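Local coordinates for protein MdcE (Pseudomonas aeruginosa, PDB 5VIP) that probably serves as the gamma subunit of a biotin-independent malonate decarboxylase, with a carboxyltransferase-type activity, at residues N69-L81 / V113-I127. Numbering follows the deposited sequence.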
loop_
_atom_site.group_PDB
_atom_site.type_symbol
_atom_site.label_atom_id
_atom_site.label_comp_id
_atom_site.label_asym_id
_atom_site.label_seq_id
_atom_site.Cartn_x
_atom_site.Cartn_y
_atom_site.Cartn_z
ATOM N N ASN A 69 -0.890 3.511 -24.139
ATOM C CA ASN A 69 -0.882 2.390 -23.200
ATOM C C ASN A 69 -1.752 1.251 -23.716
ATOM O O ASN A 69 -2.892 1.480 -24.115
ATOM C CB ASN A 69 -1.367 2.840 -21.818
ATOM C CG ASN A 69 -0.920 1.906 -20.709
ATOM O OD1 ASN A 69 -1.179 0.705 -20.749
ATOM N ND2 ASN A 69 -0.220 2.456 -19.719
ATOM N N PRO A 70 -1.206 0.026 -23.737
ATOM C CA PRO A 70 -1.964 -1.172 -24.120
ATOM C C PRO A 70 -3.283 -1.284 -23.352
ATOM O O PRO A 70 -4.235 -1.863 -23.868
ATOM C CB PRO A 70 -1.013 -2.321 -23.761
ATOM C CG PRO A 70 0.347 -1.716 -23.880
ATOM C CD PRO A 70 0.210 -0.279 -23.451
ATOM N N PHE A 71 -3.332 -0.720 -22.145
ATOM C CA PHE A 71 -4.554 -0.696 -21.351
ATOM C C PHE A 71 -5.246 0.659 -21.437
ATOM O O PHE A 71 -4.726 1.664 -20.942
ATOM C CB PHE A 71 -4.241 -1.067 -19.896
ATOM C CG PHE A 71 -3.892 -2.512 -19.729
ATOM C CD1 PHE A 71 -4.890 -3.459 -19.585
ATOM C CD2 PHE A 71 -2.571 -2.936 -19.777
ATOM C CE1 PHE A 71 -4.586 -4.802 -19.451
ATOM C CE2 PHE A 71 -2.259 -4.283 -19.653
ATOM C CZ PHE A 71 -3.273 -5.215 -19.488
ATOM N N PRO A 72 -6.430 0.688 -22.064
ATOM C CA PRO A 72 -7.137 1.944 -22.347
ATOM C C PRO A 72 -7.407 2.745 -21.080
ATOM O O PRO A 72 -7.372 3.971 -21.114
ATOM C CB PRO A 72 -8.449 1.481 -22.992
ATOM C CG PRO A 72 -8.190 0.096 -23.457
ATOM C CD PRO A 72 -7.192 -0.488 -22.512
ATOM N N ARG A 73 -7.635 2.056 -19.965
ATOM C CA ARG A 73 -7.935 2.745 -18.715
ATOM C C ARG A 73 -6.685 3.361 -18.061
ATOM O O ARG A 73 -6.766 4.021 -17.016
ATOM C CB ARG A 73 -8.637 1.786 -17.747
ATOM C CG ARG A 73 -10.056 1.390 -18.187
ATOM C CD ARG A 73 -10.955 2.613 -18.432
ATOM N NE ARG A 73 -10.837 3.614 -17.370
ATOM C CZ ARG A 73 -11.391 4.825 -17.397
ATOM N NH1 ARG A 73 -12.119 5.214 -18.440
ATOM N NH2 ARG A 73 -11.206 5.658 -16.377
ATOM N N ALA A 74 -5.529 3.169 -18.688
ATOM C CA ALA A 74 -4.290 3.712 -18.137
ATOM C C ALA A 74 -3.576 4.626 -19.132
ATOM O O ALA A 74 -2.360 4.542 -19.289
ATOM C CB ALA A 74 -3.368 2.579 -17.708
ATOM N N ARG A 75 -4.317 5.503 -19.800
ATOM C CA ARG A 75 -3.696 6.330 -20.841
ATOM C C ARG A 75 -3.554 7.791 -20.456
ATOM O O ARG A 75 -3.258 8.638 -21.300
ATOM C CB ARG A 75 -4.491 6.209 -22.141
ATOM C CG ARG A 75 -4.220 4.900 -22.837
ATOM C CD ARG A 75 -5.122 4.651 -24.021
ATOM N NE ARG A 75 -4.800 3.359 -24.619
ATOM C CZ ARG A 75 -5.542 2.742 -25.530
ATOM N NH1 ARG A 75 -6.666 3.298 -25.961
ATOM N NH2 ARG A 75 -5.157 1.565 -26.003
ATOM N N GLN A 76 -3.759 8.096 -19.183
ATOM C CA GLN A 76 -3.639 9.468 -18.720
ATOM C C GLN A 76 -2.775 9.576 -17.466
ATOM O O GLN A 76 -3.014 10.423 -16.615
ATOM C CB GLN A 76 -5.028 10.054 -18.463
ATOM C CG GLN A 76 -5.936 9.969 -19.683
ATOM C CD GLN A 76 -7.057 10.973 -19.651
ATOM O OE1 GLN A 76 -8.029 10.814 -18.913
ATOM N NE2 GLN A 76 -6.923 12.027 -20.441
ATOM N N GLY A 77 -1.774 8.710 -17.349
ATOM C CA GLY A 77 -0.817 8.824 -16.267
ATOM C C GLY A 77 -1.121 7.970 -15.042
ATOM O O GLY A 77 -0.367 8.004 -14.064
ATOM N N GLU A 78 -2.213 7.209 -15.103
ATOM C CA GLU A 78 -2.622 6.303 -14.017
ATOM C C GLU A 78 -1.588 5.227 -13.717
ATOM O O GLU A 78 -0.859 4.791 -14.602
ATOM C CB GLU A 78 -3.947 5.606 -14.358
ATOM C CG GLU A 78 -5.124 6.555 -14.564
ATOM C CD GLU A 78 -5.312 6.947 -16.031
ATOM O OE1 GLU A 78 -4.366 6.793 -16.837
ATOM O OE2 GLU A 78 -6.422 7.386 -16.378
ATOM N N VAL A 79 -1.544 4.771 -12.469
ATOM C CA VAL A 79 -0.766 3.575 -12.170
ATOM C C VAL A 79 -1.670 2.366 -12.389
ATOM O O VAL A 79 -2.534 2.070 -11.569
ATOM C CB VAL A 79 -0.201 3.598 -10.745
ATOM C CG1 VAL A 79 0.465 2.268 -10.414
ATOM C CG2 VAL A 79 0.806 4.734 -10.613
ATOM N N GLY A 80 -1.490 1.704 -13.525
ATOM C CA GLY A 80 -2.261 0.522 -13.864
ATOM C C GLY A 80 -1.407 -0.732 -13.775
ATOM O O GLY A 80 -0.414 -0.762 -13.048
ATOM N N LEU A 81 -1.790 -1.764 -14.516
ATOM C CA LEU A 81 -1.146 -3.074 -14.423
ATOM C C LEU A 81 0.323 -3.046 -14.824
ATOM O O LEU A 81 1.179 -3.625 -14.144
ATOM C CB LEU A 81 -1.899 -4.082 -15.295
ATOM C CG LEU A 81 -3.299 -4.416 -14.782
ATOM C CD1 LEU A 81 -4.178 -4.892 -15.917
ATOM C CD2 LEU A 81 -3.208 -5.489 -13.690
ATOM N N VAL A 113 1.112 11.337 -9.963
ATOM C CA VAL A 113 0.197 10.295 -10.415
ATOM C C VAL A 113 -1.220 10.629 -9.973
ATOM O O VAL A 113 -1.473 10.884 -8.789
ATOM C CB VAL A 113 0.610 8.909 -9.868
ATOM C CG1 VAL A 113 1.838 8.407 -10.600
ATOM C CG2 VAL A 113 0.877 8.995 -8.366
ATOM N N PRO A 114 -2.152 10.653 -10.932
ATOM C CA PRO A 114 -3.528 11.108 -10.713
ATOM C C PRO A 114 -4.387 10.136 -9.904
ATOM O O PRO A 114 -5.236 10.580 -9.133
ATOM C CB PRO A 114 -4.072 11.251 -12.134
ATOM C CG PRO A 114 -3.263 10.293 -12.942
ATOM C CD PRO A 114 -1.898 10.294 -12.336
ATOM N N SER A 115 -4.153 8.843 -10.084
ATOM C CA SER A 115 -4.906 7.785 -9.416
ATOM C C SER A 115 -4.382 6.456 -9.912
ATOM O O SER A 115 -3.584 6.413 -10.848
ATOM C CB SER A 115 -6.396 7.883 -9.723
ATOM O OG SER A 115 -6.613 7.671 -11.111
ATOM N N GLN A 116 -4.845 5.370 -9.301
ATOM C CA GLN A 116 -4.710 4.058 -9.912
ATOM C C GLN A 116 -5.619 4.004 -11.136
ATOM O O GLN A 116 -6.535 4.817 -11.268
ATOM C CB GLN A 116 -5.092 2.954 -8.931
ATOM C CG GLN A 116 -6.550 3.020 -8.490
ATOM C CD GLN A 116 -6.713 3.639 -7.116
ATOM O OE1 GLN A 116 -6.079 4.653 -6.794
ATOM N NE2 GLN A 116 -7.571 3.039 -6.298
ATOM N N ALA A 117 -5.370 3.051 -12.024
ATOM C CA ALA A 117 -6.291 2.803 -13.127
ATOM C C ALA A 117 -7.621 2.247 -12.597
ATOM O O ALA A 117 -7.642 1.486 -11.620
ATOM C CB ALA A 117 -5.666 1.842 -14.146
ATOM N N TYR A 118 -8.725 2.658 -13.222
ATOM C CA TYR A 118 -10.063 2.161 -12.891
ATOM C C TYR A 118 -10.602 1.381 -14.075
ATOM O O TYR A 118 -10.783 1.949 -15.147
ATOM C CB TYR A 118 -11.035 3.313 -12.575
ATOM C CG TYR A 118 -10.625 4.219 -11.436
ATOM C CD1 TYR A 118 -10.964 3.912 -10.125
ATOM C CD2 TYR A 118 -9.910 5.385 -11.673
ATOM C CE1 TYR A 118 -10.592 4.737 -9.076
ATOM C CE2 TYR A 118 -9.533 6.215 -10.629
ATOM C CZ TYR A 118 -9.877 5.884 -9.335
ATOM O OH TYR A 118 -9.508 6.709 -8.295
ATOM N N GLY A 119 -10.882 0.097 -13.907
ATOM C CA GLY A 119 -11.416 -0.672 -15.017
ATOM C C GLY A 119 -11.719 -2.102 -14.642
ATOM O O GLY A 119 -11.197 -2.606 -13.650
ATOM N N ARG A 120 -12.551 -2.756 -15.444
ATOM C CA ARG A 120 -12.942 -4.132 -15.176
ATOM C C ARG A 120 -11.834 -5.100 -15.576
ATOM O O ARG A 120 -11.645 -6.125 -14.935
ATOM C CB ARG A 120 -14.254 -4.468 -15.897
ATOM C CG ARG A 120 -15.450 -3.752 -15.281
ATOM C CD ARG A 120 -16.692 -3.757 -16.177
ATOM N NE ARG A 120 -17.754 -2.944 -15.584
ATOM C CZ ARG A 120 -17.833 -1.617 -15.684
ATOM N NH1 ARG A 120 -16.917 -0.937 -16.363
ATOM N NH2 ARG A 120 -18.830 -0.963 -15.100
ATOM N N ARG A 121 -11.079 -4.772 -16.616
ATOM C CA ARG A 121 -9.949 -5.622 -16.968
ATOM C C ARG A 121 -8.856 -5.527 -15.902
ATOM O O ARG A 121 -8.232 -6.534 -15.547
ATOM C CB ARG A 121 -9.400 -5.253 -18.341
ATOM C CG ARG A 121 -9.882 -6.209 -19.416
ATOM C CD ARG A 121 -9.910 -5.560 -20.776
ATOM N NE ARG A 121 -8.619 -4.991 -21.139
ATOM C CZ ARG A 121 -8.451 -4.120 -22.125
ATOM N NH1 ARG A 121 -9.498 -3.712 -22.834
ATOM N NH2 ARG A 121 -7.237 -3.655 -22.400
ATOM N N GLU A 122 -8.641 -4.319 -15.386
ATOM C CA GLU A 122 -7.676 -4.115 -14.310
ATOM C C GLU A 122 -8.046 -4.959 -13.087
ATOM O O GLU A 122 -7.198 -5.662 -12.547
ATOM C CB GLU A 122 -7.588 -2.631 -13.936
ATOM C CG GLU A 122 -6.727 -1.781 -14.877
ATOM C CD GLU A 122 -7.358 -1.572 -16.259
ATOM O OE1 GLU A 122 -8.588 -1.739 -16.393
ATOM O OE2 GLU A 122 -6.613 -1.234 -17.205
ATOM N N GLU A 123 -9.309 -4.920 -12.665
ATOM C CA GLU A 123 -9.726 -5.737 -11.522
ATOM C C GLU A 123 -9.609 -7.234 -11.807
ATOM O O GLU A 123 -9.112 -7.985 -10.972
ATOM C CB GLU A 123 -11.166 -5.417 -11.098
ATOM C CG GLU A 123 -11.336 -4.061 -10.462
ATOM C CD GLU A 123 -10.429 -3.840 -9.251
ATOM O OE1 GLU A 123 -10.106 -4.817 -8.526
ATOM O OE2 GLU A 123 -10.047 -2.678 -9.022
ATOM N N ALA A 124 -10.074 -7.668 -12.980
ATOM C CA ALA A 124 -10.040 -9.085 -13.324
ATOM C C ALA A 124 -8.618 -9.628 -13.322
ATOM O O ALA A 124 -8.383 -10.776 -12.926
ATOM C CB ALA A 124 -10.689 -9.320 -14.688
ATOM N N LEU A 125 -7.673 -8.802 -13.773
ATOM C CA LEU A 125 -6.284 -9.227 -13.889
ATOM C C LEU A 125 -5.468 -8.913 -12.633
ATOM O O LEU A 125 -4.256 -9.094 -12.622
ATOM C CB LEU A 125 -5.630 -8.575 -15.105
ATOM C CG LEU A 125 -6.191 -8.957 -16.478
ATOM C CD1 LEU A 125 -5.568 -8.082 -17.553
ATOM C CD2 LEU A 125 -5.923 -10.405 -16.770
ATOM N N GLY A 126 -6.136 -8.451 -11.580
ATOM C CA GLY A 126 -5.487 -8.262 -10.293
ATOM C C GLY A 126 -4.599 -7.032 -10.187
ATOM O O GLY A 126 -3.433 -7.130 -9.799
ATOM N N ILE A 127 -5.147 -5.868 -10.507
ATOM C CA ILE A 127 -4.396 -4.626 -10.325
ATOM C C ILE A 127 -3.959 -4.419 -8.859
ATOM O O ILE A 127 -2.891 -3.871 -8.614
ATOM C CB ILE A 127 -5.214 -3.408 -10.827
ATOM C CG1 ILE A 127 -4.394 -2.121 -10.729
ATOM C CG2 ILE A 127 -6.564 -3.297 -10.095
ATOM C CD1 ILE A 127 -4.964 -0.969 -11.581
HETATM O O HOH W 1 -8.738 4.710 -15.186
HETATM O O HOH W 2 -3.859 -1.109 -16.335
#
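Arg73 folds its side chain over the backbone of Tyr118, where a single water holds both backbones and the guanidinium together. Bends at chi2 (-55°) and chi3 (-45°) bring NE of Arg73 to 2.8 Å from Tyr118 O in a weak, strongly bent hydrogen bond; the same water donates to Arg73 O and accepts from Arg73 NH2 and Tyr118 N. The buried carboxylate of Glu122 meets carbon rather than charge, its OE2 lying 3.6 Å from Phe71 CB and also near Arg73 CB. A second water, donating to this OE2 and accepting from Leu81 N, links Glu122 to the start of helix 81-97. The arrangement is consistent with a crotonase-like fold: residues 69-81 lead into that helix and residues 113-127 run on from the end of the sheet strand 106-113; the two loops join in one isolated bridge of parallel pattern, Val79 with Gln116. Val79 N donates to Ser115 O (3.1 Å) and Ala117 N to Val79 O (3.0 Å). Beyond the bridge, Leu81 straddles the end of helix 120-124, a Schellman motif with Gly126 at C-prime: CD1 touches Leu125 CD1 at 3.8 Å while CD2 rests on Ile127 CA. Leu81 CD1 also lies over one face of the Phe71 ring, displaced toward its rim. The Arg121 side chain crosses that of Pro72 at about a right angle, Arg121 NH2 lying 3.2 Å from Pro72 CD.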